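Long-range contact in tRNA-5-methyluridine(54) 2-sulfurtransferase (Pyrococcus horikoshii, PDB 3VRH), which catalyses the ATP-dependent 2-thiolation of 5-methyluridine 54 in the T loop of tRNAs, a modification that stabilises them against heat: residues F26-R40 and K194-Y207. Numbering follows the deposited sequence.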
ATOM      1  N   PHE A  26      19.364 -26.553  -3.261  1.00 28.59           N
ATOM      2  CA  PHE A  26      18.640 -25.317  -3.533  1.00 28.00           C
ATOM      3  C   PHE A  26      17.896 -25.403  -4.867  1.00 27.59           C
ATOM      4  O   PHE A  26      16.722 -25.030  -4.955  1.00 23.81           O
ATOM      5  CB  PHE A  26      19.573 -24.105  -3.554  1.00 29.78           C
ATOM      6  CG  PHE A  26      18.923 -22.874  -4.102  1.00 31.60           C
ATOM      7  CD1 PHE A  26      17.884 -22.255  -3.408  1.00 27.10           C
ATOM      8  CD2 PHE A  26      19.319 -22.349  -5.322  1.00 31.16           C
ATOM      9  CE1 PHE A  26      17.267 -21.123  -3.917  1.00 30.12           C
ATOM     10  CE2 PHE A  26      18.706 -21.217  -5.840  1.00 29.17           C
ATOM     11  CZ  PHE A  26      17.677 -20.602  -5.138  1.00 30.01           C
ATOM     12  N   LYS A  27      18.594 -25.883  -5.903  1.00 27.14           N
ATOM     13  CA  LYS A  27      17.996 -26.062  -7.229  1.00 25.32           C
ATOM     14  C   LYS A  27      16.732 -26.891  -7.102  1.00 27.99           C
ATOM     15  O   LYS A  27      15.669 -26.520  -7.612  1.00 27.75           O
ATOM     16  CB  LYS A  27      18.992 -26.734  -8.184  1.00 27.48           C
ATOM     17  CG  LYS A  27      19.977 -25.739  -8.797  1.00 32.10           C
ATOM     18  CD  LYS A  27      21.268 -26.384  -9.325  1.00 34.23           C
ATOM     19  CE  LYS A  27      21.022 -27.485 -10.334  1.00 40.92           C
ATOM     20  NZ  LYS A  27      22.302 -27.871 -11.037  1.00 44.92           N
ATOM     21  N   GLU A  28      16.860 -28.003  -6.382  1.00 30.13           N
ATOM     22  CA  GLU A  28      15.749 -28.914  -6.127  1.00 28.82           C
ATOM     23  C   GLU A  28      14.603 -28.232  -5.383  1.00 30.35           C
ATOM     24  O   GLU A  28      13.438 -28.346  -5.780  1.00 28.96           O
ATOM     25  CB  GLU A  28      16.251 -30.135  -5.349  1.00 33.57           C
ATOM     26  CG  GLU A  28      15.152 -31.094  -4.933  1.00 39.07           C
ATOM     27  CD  GLU A  28      15.682 -32.422  -4.376  1.00 49.73           C
ATOM     28  OE1 GLU A  28      16.889 -32.520  -4.051  1.00 46.08           O
ATOM     29  OE2 GLU A  28      14.877 -33.375  -4.266  1.00 55.69           O
ATOM     30  N   TYR A  29      14.929 -27.514  -4.311  1.00 26.19           N
ATOM     31  CA  TYR A  29      13.912 -26.743  -3.595  1.00 28.88           C
ATOM     32  C   TYR A  29      13.192 -25.773  -4.541  1.00 29.65           C
ATOM     33  O   TYR A  29      11.957 -25.659  -4.528  1.00 28.77           O
ATOM     34  CB  TYR A  29      14.543 -26.006  -2.407  1.00 28.43           C
ATOM     35  CG  TYR A  29      13.831 -24.743  -1.970  1.00 31.70           C
ATOM     36  CD1 TYR A  29      14.152 -23.517  -2.546  1.00 27.70           C
ATOM     37  CD2 TYR A  29      12.857 -24.770  -0.973  1.00 32.20           C
ATOM     38  CE1 TYR A  29      13.512 -22.357  -2.164  1.00 29.37           C
ATOM     39  CE2 TYR A  29      12.205 -23.606  -0.569  1.00 27.57           C
ATOM     40  CZ  TYR A  29      12.544 -22.398  -1.171  1.00 36.24           C
ATOM     41  OH  TYR A  29      11.925 -21.220  -0.812  1.00 31.71           O
ATOM     42  N   PHE A  30      13.956 -25.101  -5.392  1.00 26.27           N
ATOM     43  CA  PHE A  30      13.371 -24.064  -6.245  1.00 27.34           C
ATOM     44  C   PHE A  30      12.435 -24.700  -7.266  1.00 24.67           C
ATOM     45  O   PHE A  30      11.311 -24.230  -7.491  1.00 25.91           O
ATOM     46  CB  PHE A  30      14.483 -23.281  -6.941  1.00 24.76           C
ATOM     47  CG  PHE A  30      14.012 -22.068  -7.705  1.00 25.42           C
ATOM     48  CD1 PHE A  30      13.626 -22.173  -9.028  1.00 22.89           C
ATOM     49  CD2 PHE A  30      14.030 -20.799  -7.116  1.00 26.54           C
ATOM     50  CE1 PHE A  30      13.225 -21.057  -9.744  1.00 19.43           C
ATOM     51  CE2 PHE A  30      13.622 -19.682  -7.837  1.00 25.59           C
ATOM     52  CZ  PHE A  30      13.223 -19.823  -9.155  1.00 20.68           C
ATOM     53  N   GLU A  31      12.905 -25.781  -7.866  1.00 22.26           N
ATOM     54  CA  GLU A  31      12.135 -26.496  -8.870  1.00 25.99           C
ATOM     55  C   GLU A  31      10.862 -27.104  -8.274  1.00 27.36           C
ATOM     56  O   GLU A  31       9.787 -27.064  -8.887  1.00 26.97           O
ATOM     57  CB  GLU A  31      13.020 -27.573  -9.525  1.00 29.77           C
ATOM     58  CG  GLU A  31      14.143 -27.004 -10.407  1.00 29.82           C
ATOM     59  CD  GLU A  31      15.402 -27.884 -10.425  1.00 29.53           C
ATOM     60  OE1 GLU A  31      16.490 -27.377 -10.779  1.00 24.21           O
ATOM     61  OE2 GLU A  31      15.307 -29.075 -10.071  1.00 33.33           O
ATOM     62  N   ARG A  32      10.980 -27.654  -7.069  1.00 25.93           N
ATOM     63  CA  ARG A  32       9.804 -28.172  -6.366  1.00 31.65           C
ATOM     64  C   ARG A  32       8.790 -27.077  -6.054  1.00 28.89           C
ATOM     65  O   ARG A  32       7.594 -27.254  -6.283  1.00 29.86           O
ATOM     66  CB  ARG A  32      10.210 -28.849  -5.063  1.00 31.64           C
ATOM     67  CG  ARG A  32      10.923 -30.157  -5.252  1.00 40.01           C
ATOM     68  CD  ARG A  32      11.484 -30.665  -3.930  1.00 50.15           C
ATOM     69  NE  ARG A  32      12.095 -31.982  -4.074  1.00 52.72           N
ATOM     70  CZ  ARG A  32      11.417 -33.123  -4.039  1.00 63.77           C
ATOM     71  NH1 ARG A  32      10.099 -33.111  -3.857  1.00 62.96           N
ATOM     72  NH2 ARG A  32      12.056 -34.277  -4.181  1.00 61.31           N
ATOM     73  N   LYS A  33       9.264 -25.954  -5.524  1.00 27.12           N
ATOM     74  CA  LYS A  33       8.368 -24.834  -5.225  1.00 27.57           C
ATOM     75  C   LYS A  33       7.597 -24.386  -6.473  1.00 26.26           C
ATOM     76  O   LYS A  33       6.389 -24.164  -6.428  1.00 25.99           O
ATOM     77  CB  LYS A  33       9.148 -23.661  -4.647  1.00 26.76           C
ATOM     78  CG  LYS A  33       8.262 -22.541  -4.106  1.00 27.21           C
ATOM     79  CD  LYS A  33       8.997 -21.750  -3.021  1.00 34.29           C
ATOM     80  CE  LYS A  33       8.187 -21.667  -1.717  1.00 34.89           C
ATOM     81  NZ  LYS A  33       8.924 -20.966  -0.590  1.00 30.18           N
ATOM     82  N   VAL A  34       8.296 -24.273  -7.596  1.00 27.15           N
ATOM     83  CA  VAL A  34       7.639 -23.836  -8.819  1.00 27.75           C
ATOM     84  C   VAL A  34       6.602 -24.881  -9.240  1.00 26.39           C
ATOM     85  O   VAL A  34       5.482 -24.548  -9.636  1.00 22.56           O
ATOM     86  CB  VAL A  34       8.659 -23.587  -9.959  1.00 24.29           C
ATOM     87  CG1 VAL A  34       7.942 -23.312 -11.266  1.00 22.34           C
ATOM     88  CG2 VAL A  34       9.577 -22.412  -9.601  1.00 27.28           C
ATOM     89  N   SER A  35       6.987 -26.146  -9.139  1.00 26.54           N
ATOM     90  CA  SER A  35       6.063 -27.239  -9.422  1.00 28.50           C
ATOM     91  C   SER A  35       4.827 -27.191  -8.506  1.00 28.55           C
ATOM     92  O   SER A  35       3.693 -27.376  -8.951  1.00 30.85           O
ATOM     93  CB  SER A  35       6.773 -28.569  -9.259  1.00 24.66           C
ATOM     94  OG  SER A  35       5.876 -29.593  -9.584  1.00 34.29           O
ATOM     95  N   ARG A  36       5.059 -26.927  -7.228  1.00 30.60           N
ATOM     96  CA  ARG A  36       3.967 -26.747  -6.265  1.00 33.58           C
ATOM     97  C   ARG A  36       3.033 -25.613  -6.663  1.00 32.58           C
ATOM     98  O   ARG A  36       1.815 -25.734  -6.542  1.00 31.81           O
ATOM     99  CB  ARG A  36       4.524 -26.523  -4.860  1.00 36.73           C
ATOM    100  CG  ARG A  36       5.168 -27.790  -4.282  1.00 44.31           C
ATOM    101  CD  ARG A  36       6.113 -27.519  -3.099  1.00 44.98           C
ATOM    102  NE  ARG A  36       6.780 -28.755  -2.676  1.00 56.97           N
ATOM    103  CZ  ARG A  36       7.856 -28.808  -1.893  1.00 58.09           C
ATOM    104  NH1 ARG A  36       8.406 -27.688  -1.433  1.00 55.91           N
ATOM    105  NH2 ARG A  36       8.388 -29.986  -1.572  1.00 60.85           N
ATOM    106  N   THR A  37       3.607 -24.529  -7.172  1.00 27.38           N
ATOM    107  CA  THR A  37       2.820 -23.383  -7.617  1.00 29.47           C
ATOM    108  C   THR A  37       1.946 -23.702  -8.810  1.00 29.22           C
ATOM    109  O   THR A  37       0.773 -23.331  -8.834  1.00 30.43           O
ATOM    110  CB  THR A  37       3.713 -22.181  -7.978  1.00 26.30           C
ATOM    111  OG1 THR A  37       4.486 -21.820  -6.835  1.00 25.34           O
ATOM    112  CG2 THR A  37       2.865 -20.996  -8.406  1.00 19.87           C
ATOM    113  N   ILE A  38       2.514 -24.389  -9.800  1.00 25.54           N
ATOM    114  CA  ILE A  38       1.756 -24.784 -10.973  1.00 25.60           C
ATOM    115  C   ILE A  38       0.565 -25.667 -10.574  1.00 30.73           C
ATOM    116  O   ILE A  38      -0.555 -25.467 -11.035  1.00 29.34           O
ATOM    117  CB  ILE A  38       2.651 -25.531 -11.969  1.00 32.78           C
ATOM    118  CG1 ILE A  38       3.755 -24.599 -12.477  1.00 28.97           C
ATOM    119  CG2 ILE A  38       1.817 -26.100 -13.121  1.00 27.81           C
ATOM    120  CD1 ILE A  38       4.853 -25.326 -13.234  1.00 26.52           C
ATOM    121  N   GLU A  39       0.829 -26.637  -9.708  1.00 31.41           N
ATOM    122  CA  GLU A  39      -0.195 -27.529  -9.172  1.00 36.40           C
ATOM    123  C   GLU A  39      -1.302 -26.783  -8.425  1.00 36.31           C
ATOM    124  O   GLU A  39      -2.481 -26.931  -8.737  1.00 40.47           O
ATOM    125  CB  GLU A  39       0.466 -28.514  -8.214  1.00 35.08           C
ATOM    126  CG  GLU A  39      -0.380 -29.690  -7.811  1.00 47.75           C
ATOM    127  CD  GLU A  39       0.478 -30.835  -7.292  1.00 61.78           C
ATOM    128  OE1 GLU A  39       1.336 -30.583  -6.408  1.00 60.02           O
ATOM    129  OE2 GLU A  39       0.314 -31.975  -7.786  1.00 64.51           O
ATOM    130  N   ARG A  40      -0.919 -25.980  -7.440  1.00 35.71           N
ATOM    131  CA  ARG A  40      -1.895 -25.318  -6.581  1.00 36.46           C
ATOM    132  C   ARG A  40      -2.879 -24.455  -7.344  1.00 41.57           C
ATOM    133  O   ARG A  40      -4.072 -24.427  -7.018  1.00 36.62           O
ATOM    134  CB  ARG A  40      -1.192 -24.437  -5.561  1.00 41.28           C
ATOM    135  CG  ARG A  40      -0.362 -25.197  -4.577  1.00 48.82           C
ATOM    136  CD  ARG A  40       0.656 -24.284  -3.962  1.00 46.89           C
ATOM    137  NE  ARG A  40      -0.006 -23.198  -3.255  1.00 52.61           N
ATOM    138  CZ  ARG A  40       0.465 -22.681  -2.134  1.00 53.16           C
ATOM    139  NH1 ARG A  40      -0.183 -21.696  -1.535  1.00 60.30           N
ATOM    140  NH2 ARG A  40       1.588 -23.161  -1.619  1.00 51.30           N
ATOM    141  N   LYS A 194       1.936 -17.328 -14.235  1.00 24.23           N
ATOM    142  CA  LYS A 194       3.150 -16.859 -13.565  1.00 23.72           C
ATOM    143  C   LYS A 194       3.651 -17.980 -12.652  1.00 22.37           C
ATOM    144  O   LYS A 194       3.316 -18.019 -11.454  1.00 24.71           O
ATOM    145  CB  LYS A 194       2.853 -15.580 -12.733  1.00 21.75           C
ATOM    146  CG  LYS A 194       2.482 -14.367 -13.577  1.00 26.69           C
ATOM    147  CD  LYS A 194       2.124 -13.133 -12.741  1.00 25.12           C
ATOM    148  CE  LYS A 194       1.744 -11.975 -13.661  1.00 25.39           C
ATOM    149  NZ  LYS A 194       1.517 -10.694 -12.922  1.00 26.95           N
ATOM    150  N   PRO A 195       4.421 -18.918 -13.215  1.00 18.77           N
ATOM    151  CA  PRO A 195       4.952 -20.052 -12.449  1.00 21.66           C
ATOM    152  C   PRO A 195       5.926 -19.668 -11.328  1.00 23.98           C
ATOM    153  O   PRO A 195       6.127 -20.444 -10.395  1.00 19.65           O
ATOM    154  CB  PRO A 195       5.692 -20.882 -13.516  1.00 24.29           C
ATOM    155  CG  PRO A 195       5.106 -20.432 -14.842  1.00 24.10           C
ATOM    156  CD  PRO A 195       4.742 -19.004 -14.656  1.00 18.52           C
ATOM    157  N   LEU A 196       6.534 -18.491 -11.421  1.00 22.11           N
ATOM    158  CA  LEU A 196       7.463 -18.060 -10.392  1.00 25.20           C
ATOM    159  C   LEU A 196       6.755 -17.225  -9.318  1.00 26.19           C
ATOM    160  O   LEU A 196       7.407 -16.537  -8.532  1.00 24.11           O
ATOM    161  CB  LEU A 196       8.598 -17.245 -11.002  1.00 22.97           C
ATOM    162  CG  LEU A 196       9.455 -17.927 -12.071  1.00 27.45           C
ATOM    163  CD1 LEU A 196      10.699 -17.082 -12.330  1.00 21.02           C
ATOM    164  CD2 LEU A 196       9.819 -19.381 -11.678  1.00 21.16           C
ATOM    165  N   TYR A 197       5.428 -17.309  -9.288  1.00 20.98           N
ATOM    166  CA  TYR A 197       4.618 -16.538  -8.339  1.00 22.97           C
ATOM    167  C   TYR A 197       5.082 -16.581  -6.887  1.00 24.84           C
ATOM    168  O   TYR A 197       4.947 -15.593  -6.176  1.00 23.54           O
ATOM    169  CB  TYR A 197       3.145 -16.968  -8.405  1.00 20.65           C
ATOM    170  CG  TYR A 197       2.169 -15.899  -7.944  1.00 27.25           C
ATOM    171  CD1 TYR A 197       1.907 -14.779  -8.738  1.00 23.29           C
ATOM    172  CD2 TYR A 197       1.489 -16.021  -6.729  1.00 22.86           C
ATOM    173  CE1 TYR A 197       1.018 -13.789  -8.323  1.00 22.99           C
ATOM    174  CE2 TYR A 197       0.584 -15.050  -6.310  1.00 28.02           C
ATOM    175  CZ  TYR A 197       0.347 -13.930  -7.109  1.00 28.52           C
ATOM    176  OH  TYR A 197      -0.559 -12.951  -6.685  1.00 28.21           O
ATOM    177  N   GLU A 198       5.623 -17.713  -6.445  1.00 24.13           N
ATOM    178  CA  GLU A 198       5.893 -17.888  -5.018  1.00 25.07           C
ATOM    179  C   GLU A 198       7.368 -17.917  -4.653  1.00 24.18           C
ATOM    180  O   GLU A 198       7.718 -18.075  -3.469  1.00 24.40           O
ATOM    181  CB  GLU A 198       5.190 -19.138  -4.466  1.00 25.71           C
ATOM    182  CG  GLU A 198       3.681 -19.127  -4.686  1.00 31.47           C
ATOM    183  CD  GLU A 198       2.990 -20.291  -4.003  1.00 38.63           C
ATOM    184  OE1 GLU A 198       2.869 -21.364  -4.630  1.00 32.63           O
ATOM    185  OE2 GLU A 198       2.578 -20.133  -2.834  1.00 42.21           O
ATOM    186  N   VAL A 199       8.233 -17.779  -5.655  1.00 23.49           N
ATOM    187  CA  VAL A 199       9.659 -17.664  -5.378  1.00 24.55           C
ATOM    188  C   VAL A 199      10.026 -16.178  -5.303  1.00 24.15           C
ATOM    189  O   VAL A 199       9.382 -15.340  -5.938  1.00 25.65           O
ATOM    190  CB  VAL A 199      10.538 -18.391  -6.422  1.00 21.19           C
ATOM    191  CG1 VAL A 199      10.346 -19.883  -6.341  1.00 21.84           C
ATOM    192  CG2 VAL A 199      10.235 -17.872  -7.834  1.00 24.91           C
ATOM    193  N   THR A 200      11.050 -15.857  -4.523  1.00 21.65           N
ATOM    194  CA  THR A 200      11.452 -14.473  -4.341  1.00 26.33           C
ATOM    195  C   THR A 200      12.456 -14.079  -5.422  1.00 24.22           C
ATOM    196  O   THR A 200      13.033 -14.938  -6.090  1.00 24.88           O
ATOM    197  CB  THR A 200      12.097 -14.252  -2.962  1.00 27.27           C
ATOM    198  OG1 THR A 200      13.343 -14.957  -2.911  1.00 22.39           O
ATOM    199  CG2 THR A 200      11.170 -14.740  -1.823  1.00 25.49           C
ATOM    200  N   GLU A 201      12.660 -12.779  -5.589  1.00 22.98           N
ATOM    201  CA  GLU A 201      13.597 -12.285  -6.578  1.00 24.07           C
ATOM    202  C   GLU A 201      15.008 -12.739  -6.232  1.00 25.07           C
ATOM    203  O   GLU A 201      15.805 -13.080  -7.104  1.00 22.90           O
ATOM    204  CB  GLU A 201      13.525 -10.758  -6.710  1.00 24.83           C
ATOM    205  CG  GLU A 201      14.460 -10.242  -7.805  1.00 23.67           C
ATOM    206  CD  GLU A 201      14.091  -8.877  -8.337  1.00 27.66           C
ATOM    207  OE1 GLU A 201      13.204  -8.209  -7.761  1.00 32.53           O
ATOM    208  OE2 GLU A 201      14.689  -8.476  -9.348  1.00 30.72           O
ATOM    209  N   ARG A 202      15.294 -12.758  -4.942  1.00 22.92           N
ATOM    210  CA  ARG A 202      16.567 -13.234  -4.429  1.00 24.65           C
ATOM    211  C   ARG A 202      16.791 -14.723  -4.776  1.00 23.30           C
ATOM    212  O   ARG A 202      17.895 -15.129  -5.160  1.00 20.96           O
ATOM    213  CB  ARG A 202      16.547 -13.009  -2.924  1.00 23.80           C
ATOM    214  CG  ARG A 202      17.679 -13.558  -2.151  1.00 27.38           C
ATOM    215  CD  ARG A 202      17.257 -13.601  -0.676  1.00 27.08           C
ATOM    216  NE  ARG A 202      18.284 -14.260   0.103  1.00 31.41           N
ATOM    217  CZ  ARG A 202      18.109 -15.382   0.794  1.00 28.64           C
ATOM    218  NH1 ARG A 202      16.919 -15.962   0.837  1.00 32.05           N
ATOM    219  NH2 ARG A 202      19.130 -15.897   1.472  1.00 32.16           N
ATOM    220  N   GLU A 203      15.740 -15.532  -4.667  1.00 20.32           N
ATOM    221  CA  GLU A 203      15.851 -16.950  -5.051  1.00 24.70           C
ATOM    222  C   GLU A 203      16.052 -17.106  -6.566  1.00 22.37           C
ATOM    223  O   GLU A 203      16.804 -17.956  -7.010  1.00 23.14           O
ATOM    224  CB  GLU A 203      14.634 -17.736  -4.565  1.00 23.81           C
ATOM    225  CG  GLU A 203      14.604 -17.832  -3.057  1.00 24.41           C
ATOM    226  CD  GLU A 203      13.331 -18.422  -2.519  1.00 26.43           C
ATOM    227  OE1 GLU A 203      12.268 -18.279  -3.160  1.00 25.14           O
ATOM    228  OE2 GLU A 203      13.401 -19.025  -1.431  1.00 25.22           O
ATOM    229  N   VAL A 204      15.391 -16.255  -7.348  1.00 23.32           N
ATOM    230  CA  VAL A 204      15.577 -16.262  -8.794  1.00 21.86           C
ATOM    231  C   VAL A 204      17.023 -15.949  -9.161  1.00 26.74           C
ATOM    232  O   VAL A 204      17.653 -16.701  -9.924  1.00 21.48           O
ATOM    233  CB  VAL A 204      14.619 -15.303  -9.510  1.00 22.53           C
ATOM    234  CG1 VAL A 204      14.947 -15.228 -10.990  1.00 22.88           C
ATOM    235  CG2 VAL A 204      13.167 -15.742  -9.296  1.00 20.89           C
ATOM    236  N   VAL A 205      17.555 -14.857  -8.614  1.00 23.67           N
ATOM    237  CA  VAL A 205      18.971 -14.549  -8.804  1.00 23.62           C
ATOM    238  C   VAL A 205      19.852 -15.750  -8.450  1.00 27.13           C
ATOM    239  O   VAL A 205      20.702 -16.164  -9.250  1.00 27.71           O
ATOM    240  CB  VAL A 205      19.428 -13.316  -7.989  1.00 23.00           C
ATOM    241  CG1 VAL A 205      20.965 -13.205  -8.004  1.00 22.53           C
ATOM    242  CG2 VAL A 205      18.796 -12.049  -8.551  1.00 22.65           C
ATOM    243  N   ALA A 206      19.631 -16.332  -7.278  1.00 23.82           N
ATOM    244  CA  ALA A 206      20.444 -17.469  -6.864  1.00 25.48           C
ATOM    245  C   ALA A 206      20.309 -18.683  -7.805  1.00 25.70           C
ATOM    246  O   ALA A 206      21.269 -19.425  -8.039  1.00 25.23           O
ATOM    247  CB  ALA A 206      20.134 -17.848  -5.416  1.00 28.25           C
ATOM    248  N   TYR A 207      19.121 -18.880  -8.355  1.00 25.38           N
ATOM    249  CA  TYR A 207      18.913 -20.025  -9.217  1.00 24.16           C
ATOM    250  C   TYR A 207      19.631 -19.862 -10.551  1.00 26.87           C
ATOM    251  O   TYR A 207      20.330 -20.770 -10.990  1.00 31.27           O
ATOM    252  CB  TYR A 207      17.428 -20.289  -9.435  1.00 24.93           C
ATOM    253  CG  TYR A 207      17.175 -21.582 -10.168  1.00 26.72           C
ATOM    254  CD1 TYR A 207      17.074 -21.609 -11.552  1.00 27.84           C
ATOM    255  CD2 TYR A 207      17.064 -22.779  -9.478  1.00 27.02           C
ATOM    256  CE1 TYR A 207      16.853 -22.804 -12.237  1.00 31.56           C
ATOM    257  CE2 TYR A 207      16.842 -23.975 -10.145  1.00 24.87           C
ATOM    258  CZ  TYR A 207      16.732 -23.983 -11.526  1.00 31.47           C
ATOM    259  OH  TYR A 207      16.510 -25.166 -12.201  1.00 30.35           O
TER
HETATM  260  O   HOH W   1       9.703 -18.595  -1.945  1.00 27.52           O
HETATM  261  O   HOH W   2       6.564 -20.223  -7.700  1.00 23.33           O
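Phe30 and Tyr207 form an offset stack, centroids 4.5 Å apart and planes 21° from parallel, with Tyr207 CB centred over the Phe30 ring. Val199 CG1 packs on the opposite face of Phe30, a CH-pi contact, so the ring is sandwiched. Phe26 turns its edge to Glu203 O and Tyr207 N, and its CE2 also lies 3.7 Å from Ala206 CB. Farther along, Val34 splits its methyls: CG1 meets Pro195, while CG2 lies 3.7 Å from Leu196 CD2. Tyr207 is a knob among Phe26, Lys27, Phe30 and Glu31, reaching there with CG anti to its own N (chi1 -172°).

Two tyrosine hydroxyls then donate across the interface. Tyr207 OH reaches Glu31 OE1 at 2.6 Å on the anti side, the carboxylate nearly perpendicular to the ring; the same oxygen also pairs with Lys69. Tyr29 OH gives its proton to Glu203 OE2 (2.7 Å), met on the syn side but well out of the carboxylate plane, and accepts from Lys33 NZ. With an alanine at Tyr207, one face of Phe30 is likely to lose its stacking partner and Glu31 OE1 its hydroxyl donor.

At the other end Thr37 OG1 lies 2.8 Å from Glu198 OE1, while Glu198 OE2 sits over a face of the Arg40 guanidinium, a purely electrostatic pairing. One water bridges Lys33 NZ, Glu198 O and Glu203 OE1; another links Thr37 OG1 to Pro195 O and Glu198 N.

Thr200 and Glu203 close a capping box at the start of helix 201-211. Helix 23-40, which carries the zinc ligand His25 in its first turn, packs here against the PP-loop ATPase region, where Leu196 neighbours the ATP-binding Gly154.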